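Local coordinates for protein cytidine deaminase (Mycobacterium leprae, PDB 3R2N) that probably catalyses the zinc-dependent hydrolytic deamination of cytidine to uridine in pyrimidine salvage, working as a homotetramer, at residues G75-V80 with P106-M111; W10-K15 with A36-D41; D41-T46 with S67-T72; S89-G94 with I110-G115. One frame throughout, in Å; residues are numbered along the deposited sequence.

Interaction 1 (G75-V80 with P106-M111); sequences GRLVAV and PELKIM
Val-80 and Lys-109 meet backbone to backbone where strands 77-83 and 109-112 run parallel, the two strands of a beta-alpha-beta unit whose crossover helix is 94-104. Three hydrogen bonds join them in a staggered series. Val-78 O takes the amide of Lys-109, Lys-109 O accepts from Val-80 N at 2.8 Å, and Val-80 O accepts from Met-111 N at 2.9 Å. Toward strand 34-39, Val-78 and Ala-79 both face Phe-38, a classic beta bulge.

Beneath the backbone, on the face of Val-80 and Ile-110, the contact is apolar. These two side chains lie alongside each other and point the same way, with Val-80 CB 3.7 Å from Ile-110 CD1. Leu-108 enters from just before its strand: with CG anti to the backbone N (chi1 171°), its CD1 branch lies against the peptide between Val-78 and Ala-79, 3.3 Å from Val-78 C, and meets Leu-77 CB and Val-80 CG2, each at 3.9 Å. Leu-100 of helix 94-104 packs on Leu-77, Leu-108 and Ile-110, and Met-119 of helix 119-122 joins it on the last two. On the other face Ala-79 and Lys-109 are paired, and Trp-10 of helix 10-21 lies against both. Between the strands, Ala-79 CA makes a C-H...O contact of 3.2 Å with Lys-109 O, the same oxygen that holds Val-80 N.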
loop_
_atom_site.group_PDB
_atom_site.type_symbol
_atom_site.label_atom_id
_atom_site.label_comp_id
_atom_site.label_asym_id
_atom_site.label_seq_id
_atom_site.Cartn_x
_atom_site.Cartn_y
_atom_site.Cartn_z
ATOM N N GLY D 75 22.332 2.787 5.036
ATOM C CA GLY D 75 23.122 1.572 5.069
ATOM C C GLY D 75 22.369 0.466 4.351
ATOM O O GLY D 75 21.396 0.718 3.649
ATOM N N ARG D 76 22.858 -0.754 4.498
ATOM C CA ARG D 76 22.332 -1.896 3.807
ATOM C C ARG D 76 22.047 -2.947 4.834
ATOM O O ARG D 76 22.895 -3.218 5.688
ATOM C CB ARG D 76 23.377 -2.465 2.838
ATOM C CG ARG D 76 23.814 -1.529 1.720
ATOM C CD ARG D 76 22.738 -1.290 0.664
ATOM N NE ARG D 76 22.581 -2.421 -0.254
ATOM C CZ ARG D 76 21.573 -2.576 -1.111
ATOM N NH1 ARG D 76 20.594 -1.672 -1.185
ATOM N NH2 ARG D 76 21.539 -3.650 -1.894
ATOM N N LEU D 77 20.873 -3.567 4.730
ATOM C CA LEU D 77 20.497 -4.677 5.603
ATOM C C LEU D 77 21.354 -5.883 5.321
ATOM O O LEU D 77 21.692 -6.167 4.178
ATOM C CB LEU D 77 19.021 -5.042 5.420
ATOM C CG LEU D 77 17.976 -4.065 5.964
ATOM C CD1 LEU D 77 16.633 -4.522 5.515
ATOM C CD2 LEU D 77 18.015 -3.985 7.477
ATOM N N VAL D 78 21.706 -6.608 6.364
ATOM C CA VAL D 78 22.558 -7.761 6.187
ATOM C C VAL D 78 21.900 -9.071 6.666
ATOM O O VAL D 78 22.079 -10.125 6.053
ATOM C CB VAL D 78 23.939 -7.445 6.815
ATOM C CG1 VAL D 78 24.525 -8.606 7.558
ATOM C CG2 VAL D 78 24.880 -6.909 5.735
ATOM N N ALA D 79 21.111 -9.005 7.739
ATOM C CA ALA D 79 20.399 -10.186 8.220
ATOM C C ALA D 79 19.108 -9.776 8.906
ATOM O O ALA D 79 19.087 -8.786 9.639
ATOM C CB ALA D 79 21.278 -11.016 9.160
ATOM N N VAL D 80 18.041 -10.542 8.682
ATOM C CA VAL D 80 16.716 -10.189 9.205
ATOM C C VAL D 80 15.999 -11.414 9.781
ATOM O O VAL D 80 16.031 -12.504 9.184
ATOM C CB VAL D 80 15.824 -9.552 8.099
ATOM C CG1 VAL D 80 14.435 -9.264 8.612
ATOM C CG2 VAL D 80 16.441 -8.295 7.588
ATOM N N PRO D 106 20.376 -9.166 -3.133
ATOM C CA PRO D 106 20.204 -10.634 -3.222
ATOM C C PRO D 106 20.896 -11.454 -2.125
ATOM O O PRO D 106 20.531 -12.594 -1.888
ATOM C CB PRO D 106 20.799 -10.983 -4.594
ATOM C CG PRO D 106 21.792 -9.879 -4.863
ATOM C CD PRO D 106 21.179 -8.640 -4.257
ATOM N N GLU D 107 21.877 -10.877 -1.461
ATOM C CA GLU D 107 22.697 -11.618 -0.501
ATOM C C GLU D 107 22.240 -11.367 0.935
ATOM O O GLU D 107 22.851 -11.857 1.880
ATOM C CB GLU D 107 24.177 -11.262 -0.682
ATOM N N LEU D 108 21.162 -10.597 1.097
ATOM C CA LEU D 108 20.550 -10.433 2.410
ATOM C C LEU D 108 20.099 -11.804 2.946
ATOM O O LEU D 108 19.441 -12.567 2.236
ATOM C CB LEU D 108 19.376 -9.452 2.334
ATOM C CG LEU D 108 18.428 -9.243 3.532
ATOM C CD1 LEU D 108 19.123 -8.889 4.851
ATOM C CD2 LEU D 108 17.377 -8.185 3.174
ATOM N N LYS D 109 20.459 -12.106 4.188
ATOM C CA LYS D 109 19.964 -13.311 4.836
ATOM C C LYS D 109 18.660 -13.059 5.632
ATOM O O LYS D 109 18.558 -12.112 6.436
ATOM C CB LYS D 109 21.044 -13.944 5.727
ATOM C CG LYS D 109 22.408 -14.126 5.032
ATOM C CD LYS D 109 23.256 -15.160 5.778
ATOM C CE LYS D 109 24.758 -14.935 5.662
ATOM N NZ LYS D 109 25.460 -15.818 6.647
ATOM N N ILE D 110 17.672 -13.919 5.381
ATOM C CA ILE D 110 16.417 -13.936 6.126
ATOM C C ILE D 110 16.306 -15.264 6.856
ATOM O O ILE D 110 16.517 -16.304 6.255
ATOM C CB ILE D 110 15.215 -13.839 5.166
ATOM C CG1 ILE D 110 15.345 -12.652 4.192
ATOM C CG2 ILE D 110 13.914 -13.848 5.920
ATOM C CD1 ILE D 110 15.551 -11.306 4.826
ATOM N N MET D 111 15.963 -15.256 8.134
ATOM C CA MET D 111 15.606 -16.527 8.796
ATOM C C MET D 111 14.182 -16.962 8.384
ATOM O O MET D 111 13.283 -16.145 8.272
ATOM C CB MET D 111 15.759 -16.418 10.319
ATOM C CG MET D 111 15.373 -17.667 11.104
ATOM S SD MET D 111 16.385 -19.078 10.690
ATOM C CE MET D 111 17.786 -18.799 11.786
#

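Interaction 2 (W10-K15 with A36-D41); sequences WDTLQK and AGFVND
Leu-13 lays its CD2 methyl over one face of the Phe-38 ring, a CH-pi contact between helix 10-21 and strand 34-39. The methyl carbon is 3.6 Å from the ring centroid and only 16° off the ring normal, displaced a little toward the rim on the CD2 and CE2 side. Leu-13 CG comes just as near to this side of the ring, at 3.6 Å from Phe-38 CE2, so the branch point and the methyl press on it together. Phe-38 has CG beside its own backbone N and anti to the carbonyl carbon (chi1 -77°), which swings the ring back toward the helix although its CB does not point there.

Ala-36, two residues earlier on the same side of the strand, is short enough for the helix backbone to come close: its CB touches Leu-13 O at 3.3 Å. Leu-13 CD2 also reaches Ala-36 CB, at 4.2 Å, and so spans both strand residues. Thr-12 adds a looser touch, its CG2 methyl 4.1 Å from Phe-38 CZ, approaching obliquely. No hydrogen bond crosses the contact; shape and apolar surface hold it.

Leu-44 of strand 44-48 packs against Ala-36 and Phe-38, and Tyr-81 of strand 77-83 against Leu-13. The whole is the N-terminal helix lying across one face of the mixed sheet, as in the alpha/beta/alpha sandwich of the cytidine deaminase fold.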
loop_
_atom_site.group_PDB
_atom_site.type_symbol
_atom_site.label_atom_id
_atom_site.label_comp_id
_atom_site.label_asym_id
_atom_site.label_seq_id
_atom_site.Cartn_x
_atom_site.Cartn_y
_atom_site.Cartn_z
ATOM N N TRP D 10 21.906 -15.313 15.195
ATOM C CA TRP D 10 20.473 -15.346 14.956
ATOM C C TRP D 10 19.649 -15.335 16.247
ATOM O O TRP D 10 18.552 -14.790 16.277
ATOM C CB TRP D 10 20.123 -16.527 14.054
ATOM C CG TRP D 10 20.747 -16.436 12.689
ATOM C CD1 TRP D 10 21.885 -17.073 12.264
ATOM C CD2 TRP D 10 20.267 -15.674 11.562
ATOM N NE1 TRP D 10 22.135 -16.762 10.944
ATOM C CE2 TRP D 10 21.165 -15.901 10.490
ATOM C CE3 TRP D 10 19.161 -14.830 11.355
ATOM C CZ2 TRP D 10 20.997 -15.317 9.228
ATOM C CZ3 TRP D 10 18.991 -14.246 10.100
ATOM C CH2 TRP D 10 19.911 -14.499 9.046
ATOM N N ASP D 11 20.191 -15.931 17.307
ATOM C CA ASP D 11 19.666 -15.763 18.665
ATOM C C ASP D 11 19.421 -14.295 19.047
ATOM O O ASP D 11 18.360 -13.941 19.579
ATOM C CB ASP D 11 20.645 -16.368 19.670
ATOM C CG ASP D 11 20.112 -17.621 20.318
ATOM O OD1 ASP D 11 19.202 -17.486 21.187
ATOM O OD2 ASP D 11 20.607 -18.728 19.969
ATOM N N THR D 12 20.415 -13.447 18.803
ATOM C CA THR D 12 20.308 -12.047 19.185
ATOM C C THR D 12 19.158 -11.401 18.441
ATOM O O THR D 12 18.311 -10.757 19.050
ATOM C CB THR D 12 21.597 -11.308 18.920
ATOM O OG1 THR D 12 22.595 -11.840 19.783
ATOM C CG2 THR D 12 21.450 -9.828 19.201
ATOM N N LEU D 13 19.116 -11.607 17.131
ATOM C CA LEU D 13 18.008 -11.102 16.312
ATOM C C LEU D 13 16.623 -11.603 16.790
ATOM O O LEU D 13 15.671 -10.824 16.860
ATOM C CB LEU D 13 18.248 -11.431 14.840
ATOM C CG LEU D 13 19.451 -10.754 14.184
ATOM C CD1 LEU D 13 19.509 -11.124 12.713
ATOM C CD2 LEU D 13 19.409 -9.227 14.355
ATOM N N GLN D 14 16.533 -12.882 17.175
ATOM C CA GLN D 14 15.250 -13.485 17.582
ATOM C C GLN D 14 14.727 -12.887 18.891
ATOM O O GLN D 14 13.535 -12.491 18.991
ATOM C CB GLN D 14 15.345 -15.023 17.570
ATOM C CG GLN D 14 15.026 -15.760 18.858
ATOM C CD GLN D 14 13.561 -16.015 19.052
ATOM O OE1 GLN D 14 13.032 -15.834 20.149
ATOM N NE2 GLN D 14 12.888 -16.446 17.993
ATOM N N LYS D 15 15.627 -12.765 19.864
ATOM C CA LYS D 15 15.335 -12.104 21.146
ATOM C C LYS D 15 14.958 -10.637 20.943
ATOM O O LYS D 15 14.021 -10.154 21.570
ATOM C CB LYS D 15 16.507 -12.226 22.121
ATOM C CG LYS D 15 16.627 -13.616 22.763
ATOM C CD LYS D 15 17.985 -13.793 23.439
ATOM C CE LYS D 15 18.476 -15.224 23.316
ATOM N NZ LYS D 15 18.301 -16.068 24.556
ATOM N N ALA D 36 13.785 -7.820 13.474
ATOM C CA ALA D 36 15.040 -7.275 13.894
ATOM C C ALA D 36 16.047 -7.601 12.800
ATOM O O ALA D 36 15.986 -8.677 12.180
ATOM C CB ALA D 36 15.485 -7.883 15.272
ATOM N N GLY D 37 16.990 -6.674 12.613
ATOM C CA GLY D 37 17.931 -6.713 11.515
ATOM C C GLY D 37 19.301 -6.253 11.964
ATOM O O GLY D 37 19.411 -5.414 12.848
ATOM N N PHE D 38 20.345 -6.839 11.378
ATOM C CA PHE D 38 21.688 -6.259 11.437
ATOM C C PHE D 38 21.963 -5.450 10.186
ATOM O O PHE D 38 21.671 -5.888 9.074
ATOM C CB PHE D 38 22.731 -7.343 11.579
ATOM C CG PHE D 38 22.832 -7.903 12.961
ATOM C CD1 PHE D 38 23.001 -7.059 14.057
ATOM C CD2 PHE D 38 22.793 -9.281 13.173
ATOM C CE1 PHE D 38 23.127 -7.574 15.367
ATOM C CE2 PHE D 38 22.921 -9.806 14.475
ATOM C CZ PHE D 38 23.072 -8.934 15.574
ATOM N N VAL D 39 22.505 -4.256 10.367
ATOM C CA VAL D 39 22.874 -3.413 9.224
ATOM C C VAL D 39 24.350 -3.723 8.917
ATOM O O VAL D 39 25.019 -4.402 9.716
ATOM C CB VAL D 39 22.599 -1.917 9.512
ATOM C CG1 VAL D 39 22.624 -1.136 8.258
ATOM C CG2 VAL D 39 21.220 -1.761 10.146
ATOM N N ASN D 40 24.837 -3.284 7.756
ATOM C CA ASN D 40 26.205 -3.557 7.322
ATOM C C ASN D 40 27.294 -2.859 8.148
ATOM O O ASN D 40 28.478 -3.162 7.975
ATOM C CB ASN D 40 26.389 -3.294 5.815
ATOM C CG ASN D 40 26.102 -1.855 5.427
ATOM O OD1 ASN D 40 25.500 -1.094 6.203
ATOM N ND2 ASN D 40 26.521 -1.469 4.211
ATOM N N ASP D 41 26.895 -1.938 9.037
ATOM C CA ASP D 41 27.809 -1.389 10.065
ATOM C C ASP D 41 27.720 -2.114 11.419
ATOM O O ASP D 41 28.325 -1.683 12.409
ATOM C CB ASP D 41 27.607 0.131 10.238
ATOM C CG ASP D 41 26.344 0.499 11.045
ATOM O OD1 ASP D 41 25.407 -0.319 11.144
ATOM O OD2 ASP D 41 26.295 1.646 11.577
#

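Interaction 3 (D41-T46 with S67-T72)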
loop_
_atom_site.group_PDB
_atom_site.type_symbol
_atom_site.label_atom_id
_atom_site.label_comp_id
_atom_site.label_asym_id
_atom_site.label_seq_id
_atom_site.Cartn_x
_atom_site.Cartn_y
_atom_site.Cartn_z
ATOM N N ASP D 41 26.895 -1.938 9.037
ATOM C CA ASP D 41 27.809 -1.389 10.065
ATOM C C ASP D 41 27.720 -2.114 11.419
ATOM O O ASP D 41 28.325 -1.683 12.409
ATOM C CB ASP D 41 27.607 0.131 10.238
ATOM C CG ASP D 41 26.344 0.499 11.045
ATOM O OD1 ASP D 41 25.407 -0.319 11.144
ATOM O OD2 ASP D 41 26.295 1.646 11.577
ATOM N N GLY D 42 26.932 -3.187 11.461
ATOM C CA GLY D 42 26.743 -3.975 12.679
ATOM C C GLY D 42 25.634 -3.578 13.653
ATOM O O GLY D 42 25.404 -4.288 14.650
ATOM N N ARG D 43 24.970 -2.447 13.417
ATOM C CA ARG D 43 23.885 -2.047 14.321
ATOM C C ARG D 43 22.589 -2.835 14.129
ATOM O O ARG D 43 22.243 -3.280 13.013
ATOM C CB ARG D 43 23.602 -0.533 14.305
ATOM C CG ARG D 43 22.697 -0.055 13.202
ATOM C CD ARG D 43 22.699 1.469 13.152
ATOM N NE ARG D 43 21.878 1.965 12.051
ATOM C CZ ARG D 43 22.300 2.128 10.791
ATOM N NH1 ARG D 43 21.448 2.596 9.875
ATOM N NH2 ARG D 43 23.563 1.854 10.436
ATOM N N LEU D 44 21.900 -3.005 15.249
ATOM C CA LEU D 44 20.646 -3.730 15.310
ATOM C C LEU D 44 19.494 -2.754 15.149
ATOM O O LEU D 44 19.401 -1.785 15.894
ATOM C CB LEU D 44 20.520 -4.439 16.655
ATOM C CG LEU D 44 19.728 -5.751 16.641
ATOM C CD1 LEU D 44 20.118 -6.598 17.851
ATOM C CD2 LEU D 44 18.221 -5.567 16.588
ATOM N N ILE D 45 18.627 -3.006 14.177
ATOM C CA ILE D 45 17.381 -2.279 14.078
ATOM C C ILE D 45 16.173 -3.200 14.214
ATOM O O ILE D 45 16.314 -4.411 14.128
ATOM C CB ILE D 45 17.316 -1.353 12.837
ATOM C CG1 ILE D 45 17.460 -2.137 11.522
ATOM C CG2 ILE D 45 18.369 -0.242 12.997
ATOM C CD1 ILE D 45 17.412 -1.243 10.266
ATOM N N THR D 46 15.001 -2.624 14.489
ATOM C CA THR D 46 13.774 -3.399 14.726
ATOM C C THR D 46 12.586 -2.673 14.109
ATOM O O THR D 46 12.717 -1.539 13.654
ATOM C CB THR D 46 13.457 -3.521 16.203
ATOM O OG1 THR D 46 13.091 -2.217 16.701
ATOM C CG2 THR D 46 14.638 -4.081 16.994
ATOM N N SER D 67 11.968 1.952 7.717
ATOM C CA SER D 67 11.950 3.351 8.219
ATOM C C SER D 67 13.006 3.631 9.289
ATOM O O SER D 67 13.529 4.748 9.366
ATOM C CB SER D 67 10.586 3.699 8.793
ATOM O OG SER D 67 9.628 3.568 7.769
ATOM N N ALA D 68 13.290 2.628 10.131
ATOM C CA ALA D 68 14.296 2.795 11.160
ATOM C C ALA D 68 15.697 2.818 10.514
ATOM O O ALA D 68 16.563 3.596 10.912
ATOM C CB ALA D 68 14.160 1.693 12.246
ATOM N N LEU D 69 15.889 1.988 9.484
ATOM C CA LEU D 69 17.145 1.937 8.750
ATOM C C LEU D 69 17.568 3.339 8.284
ATOM O O LEU D 69 18.731 3.735 8.490
ATOM C CB LEU D 69 17.012 1.002 7.555
ATOM C CG LEU D 69 18.152 0.940 6.542
ATOM C CD1 LEU D 69 19.439 0.366 7.171
ATOM C CD2 LEU D 69 17.687 0.130 5.352
ATOM N N TYR D 70 16.630 4.056 7.652
ATOM C CA TYR D 70 16.862 5.421 7.195
ATOM C C TYR D 70 16.889 6.433 8.340
ATOM O O TYR D 70 17.747 7.310 8.344
ATOM C CB TYR D 70 15.934 5.798 6.015
ATOM C CG TYR D 70 16.409 5.004 4.824
ATOM C CD1 TYR D 70 17.523 5.443 4.065
ATOM C CD2 TYR D 70 15.848 3.743 4.513
ATOM C CE1 TYR D 70 18.026 4.685 3.010
ATOM C CE2 TYR D 70 16.345 2.987 3.452
ATOM C CZ TYR D 70 17.436 3.450 2.718
ATOM O OH TYR D 70 17.949 2.700 1.678
ATOM N N ALA D 71 16.027 6.249 9.347
ATOM C CA ALA D 71 15.981 7.169 10.486
ATOM C C ALA D 71 17.353 7.227 11.185
ATOM O O ALA D 71 17.776 8.293 11.573
ATOM C CB ALA D 71 14.872 6.793 11.470
ATOM N N THR D 72 18.054 6.089 11.250
ATOM C CA THR D 72 19.368 6.010 11.855
ATOM C C THR D 72 20.553 6.158 10.874
ATOM O O THR D 72 21.684 5.839 11.232
ATOM C CB THR D 72 19.531 4.692 12.696
ATOM O OG1 THR D 72 19.324 3.561 11.856
ATOM C CG2 THR D 72 18.534 4.634 13.892
#
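This is a mixed polar and apolar contact between an edge strand of the chain's sheet, 44-48, with the turn that leads into it, and the C-terminal end of helix 61-71. Arg-43 carries the polar half. Its guanidinium comes side-on to Thr-72 and grips the single OG1 atom with two nitrogens, NE at 3.0 Å and NH1 at 3.1 Å, both close to the guanidinium plane. Thr-72 O lies over one face of the group, and Leu-69 O sits at its edge, where it takes a weak bond from NH1. The main partner of NH1 outside the two segments is Gly-74 O, just past the helix, to which it hydrogen-bonds. From CG to NE the Arg-43 chain is extended, which carries the head across to the helix end.

On the far side of the guanidinium, Asp-41 OD1 forms a salt bridge to NH2 at 2.9 Å. The same oxygen accepts from Arg-43 N, closing an Asx turn, and so ties the head of the arginine to its own backbone. Thr-72 OG1 in turn is a donor: Ala-68 O, one turn back, accepts this hydroxyl at 2.9 Å and also Thr-72 N, from opposite faces of its plane.

The apolar half is Ile-45. Its CD1 lies 3.5 Å from both CA and CB of Leu-69, while Ile-45 CB faces Ala-68 CB more loosely, at 4.4 Å; Ala-68 CB also meets Thr-46 O. The chemistry is that of an arginine drawn to the oxygens at a helix C-terminus, where its charge, partly offset, one would expect, by Asp-41, should suit the negative end of the helix dipole.

Interaction 4 (S89-G94 with I110-G115); sequences SLMPCG and IMTPKG. With ZN (zinc ion), chain K; EDO (1,2-ethanediol), chain L.
Ser-89 meets Pro-113 where an irregular loop, 89-94, passes the end of strand 109-112, the touching parts running 124° apart and the strand going into a type I turn from Thr-112 to Gly-115. No hydrogen bond joins the two segments. Ser-89 has OG anti to its own nitrogen (chi1 -172°), which sets the hydroxyl against the Thr-112 to Pro-113 peptide, with OG 3.3 Å from Thr-112 C. Pro-113 CD lies between this hydroxyl and Met-91 CG.

The Met-91 chain is bent at both chi2 and chi3 and runs alongside Thr-112, pointing the same way, so that SD rests 3.5 Å from Thr-112 CB and about as near to its CG2. The hydroxyl of Thr-112 is turned to its own loop instead. OG1 accepts from Lys-114 N, an ST turn, and donates to Gly-115 O at 2.7 Å, in the carbonyl plane on a lone pair, which braces the hairpin. Deeper in, Pro-92 CD slides past Ile-110 CG2 at 4.1 Å.

Just beyond Pro-92 the loop reaches the metal. Cys-93, the N-cap of helix 94-104, binds zinc through SG at 2.3 Å together with Cys-60 and Cys-96; O2 of a 1,2-ethanediol, probably from the crystallisation liquor, takes the fourth place at 2.2 Å while accepting Cys-93 N. The loop thus links strand 77-83 to helix 94-104: Leu-100 of that helix covers Pro-92 and Ile-110, Leu-122 of helix 119-122 covers Met-91 and Ile-110, and Gln-98 of a neighbouring subunit bonds to Gly-94 N.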
loop_
_atom_site.group_PDB
_atom_site.type_symbol
_atom_site.label_atom_id
_atom_site.label_comp_id
_atom_site.label_asym_id
_atom_site.label_seq_id
_atom_site.Cartn_x
_atom_site.Cartn_y
_atom_site.Cartn_z
ATOM N N SER D 89 9.772 -18.181 13.711
ATOM C CA SER D 89 10.195 -17.538 12.492
ATOM C C SER D 89 9.015 -17.254 11.563
ATOM O O SER D 89 8.125 -18.085 11.428
ATOM C CB SER D 89 11.172 -18.442 11.772
ATOM O OG SER D 89 11.699 -17.723 10.689
ATOM N N LEU D 90 9.011 -16.102 10.909
ATOM C CA LEU D 90 7.885 -15.742 10.066
ATOM C C LEU D 90 8.353 -15.296 8.677
ATOM O O LEU D 90 9.297 -14.541 8.559
ATOM C CB LEU D 90 7.061 -14.664 10.768
ATOM C CG LEU D 90 5.660 -14.245 10.333
ATOM C CD1 LEU D 90 4.655 -15.433 10.350
ATOM C CD2 LEU D 90 5.171 -13.108 11.216
ATOM N N MET D 91 7.701 -15.788 7.629
ATOM C CA MET D 91 8.055 -15.428 6.244
ATOM C C MET D 91 7.564 -14.027 5.819
ATOM O O MET D 91 6.407 -13.707 6.018
ATOM C CB MET D 91 7.516 -16.467 5.264
ATOM C CG MET D 91 8.327 -17.743 5.219
ATOM S SD MET D 91 10.004 -17.559 4.554
ATOM C CE MET D 91 9.704 -16.665 3.031
ATOM N N PRO D 92 8.449 -13.191 5.241
ATOM C CA PRO D 92 7.977 -11.871 4.771
ATOM C C PRO D 92 6.945 -12.019 3.655
ATOM O O PRO D 92 7.119 -12.845 2.756
ATOM C CB PRO D 92 9.251 -11.204 4.231
ATOM C CG PRO D 92 10.369 -11.916 4.906
ATOM C CD PRO D 92 9.915 -13.326 5.138
ATOM N N CYS D 93 5.869 -11.245 3.710
ATOM C CA CYS D 93 4.932 -11.261 2.612
ATOM C C CYS D 93 5.654 -10.683 1.386
ATOM O O CYS D 93 6.740 -10.138 1.511
ATOM C CB CYS D 93 3.718 -10.434 2.944
ATOM S SG CYS D 93 4.024 -8.658 2.832
ATOM N N GLY D 94 5.039 -10.814 0.217
ATOM C CA GLY D 94 5.604 -10.355 -1.040
ATOM C C GLY D 94 6.086 -8.911 -1.040
ATOM O O GLY D 94 7.169 -8.632 -1.537
ATOM N N ILE D 110 17.672 -13.919 5.381
ATOM C CA ILE D 110 16.417 -13.936 6.126
ATOM C C ILE D 110 16.306 -15.264 6.856
ATOM O O ILE D 110 16.517 -16.304 6.255
ATOM C CB ILE D 110 15.215 -13.839 5.166
ATOM C CG1 ILE D 110 15.345 -12.652 4.192
ATOM C CG2 ILE D 110 13.914 -13.848 5.920
ATOM C CD1 ILE D 110 15.551 -11.306 4.826
ATOM N N MET D 111 15.963 -15.256 8.134
ATOM C CA MET D 111 15.606 -16.527 8.796
ATOM C C MET D 111 14.182 -16.962 8.384
ATOM O O MET D 111 13.283 -16.145 8.272
ATOM C CB MET D 111 15.759 -16.418 10.319
ATOM C CG MET D 111 15.373 -17.667 11.104
ATOM S SD MET D 111 16.385 -19.078 10.690
ATOM C CE MET D 111 17.786 -18.799 11.786
ATOM N N THR D 112 14.003 -18.241 8.097
ATOM C CA THR D 112 12.713 -18.787 7.648
ATOM C C THR D 112 12.422 -20.051 8.439
ATOM O O THR D 112 13.351 -20.640 8.998
ATOM C CB THR D 112 12.695 -19.163 6.136
ATOM O OG1 THR D 112 13.183 -20.510 5.950
ATOM C CG2 THR D 112 13.490 -18.185 5.304
ATOM N N PRO D 113 11.134 -20.461 8.518
ATOM C CA PRO D 113 10.740 -21.718 9.176
ATOM C C PRO D 113 11.625 -22.898 8.809
ATOM O O PRO D 113 11.765 -23.817 9.611
ATOM C CB PRO D 113 9.325 -21.954 8.638
ATOM C CG PRO D 113 8.770 -20.539 8.467
ATOM C CD PRO D 113 9.956 -19.632 8.186
ATOM N N LYS D 114 12.207 -22.854 7.604
ATOM C CA LYS D 114 13.119 -23.880 7.086
ATOM C C LYS D 114 14.605 -23.485 7.120
ATOM O O LYS D 114 15.417 -24.069 6.382
ATOM C CB LYS D 114 12.753 -24.215 5.634
ATOM C CG LYS D 114 11.410 -24.939 5.442
ATOM C CD LYS D 114 10.959 -24.915 3.959
ATOM C CE LYS D 114 12.044 -25.471 3.001
ATOM N NZ LYS D 114 11.695 -25.246 1.564
ATOM N N GLY D 115 14.972 -22.519 7.959
ATOM C CA GLY D 115 16.368 -22.087 8.043
ATOM C C GLY D 115 16.685 -20.832 7.244
ATOM O O GLY D 115 15.806 -20.234 6.632
HETATM ZN ZN ZN K . 4.901 -7.734 4.760
HETATM C C1 EDO L . 5.138 -10.815 7.850
HETATM O O1 EDO L . 5.762 -9.829 8.698
HETATM C C2 EDO L . 4.598 -10.110 6.611
HETATM O O2 EDO L . 5.663 -9.375 5.966
#

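In the fold
All four contacts are built on one mixed sheet whose strands run in the order 44-48, 34-39, 77-83, 109-112, 115-118. Along the chain interaction 2 closes first, then interaction 3, while interactions 1 and 4 end on the same strand and share Ile-110 and Met-111. Interactions 1 and 2 have centres about 10 Å apart and join through the neighbouring strands 34-39 and 77-83; interactions 2 and 3 are equally close and share Asp-41. Interactions 3 and 4 stand farthest apart, about 20 Å between centres, on opposite sides of the chain's centre. Yet both lead to the zinc site: helix 61-71 of interaction 3 follows Cys-60, and the loop of interaction 4 holds Cys-93.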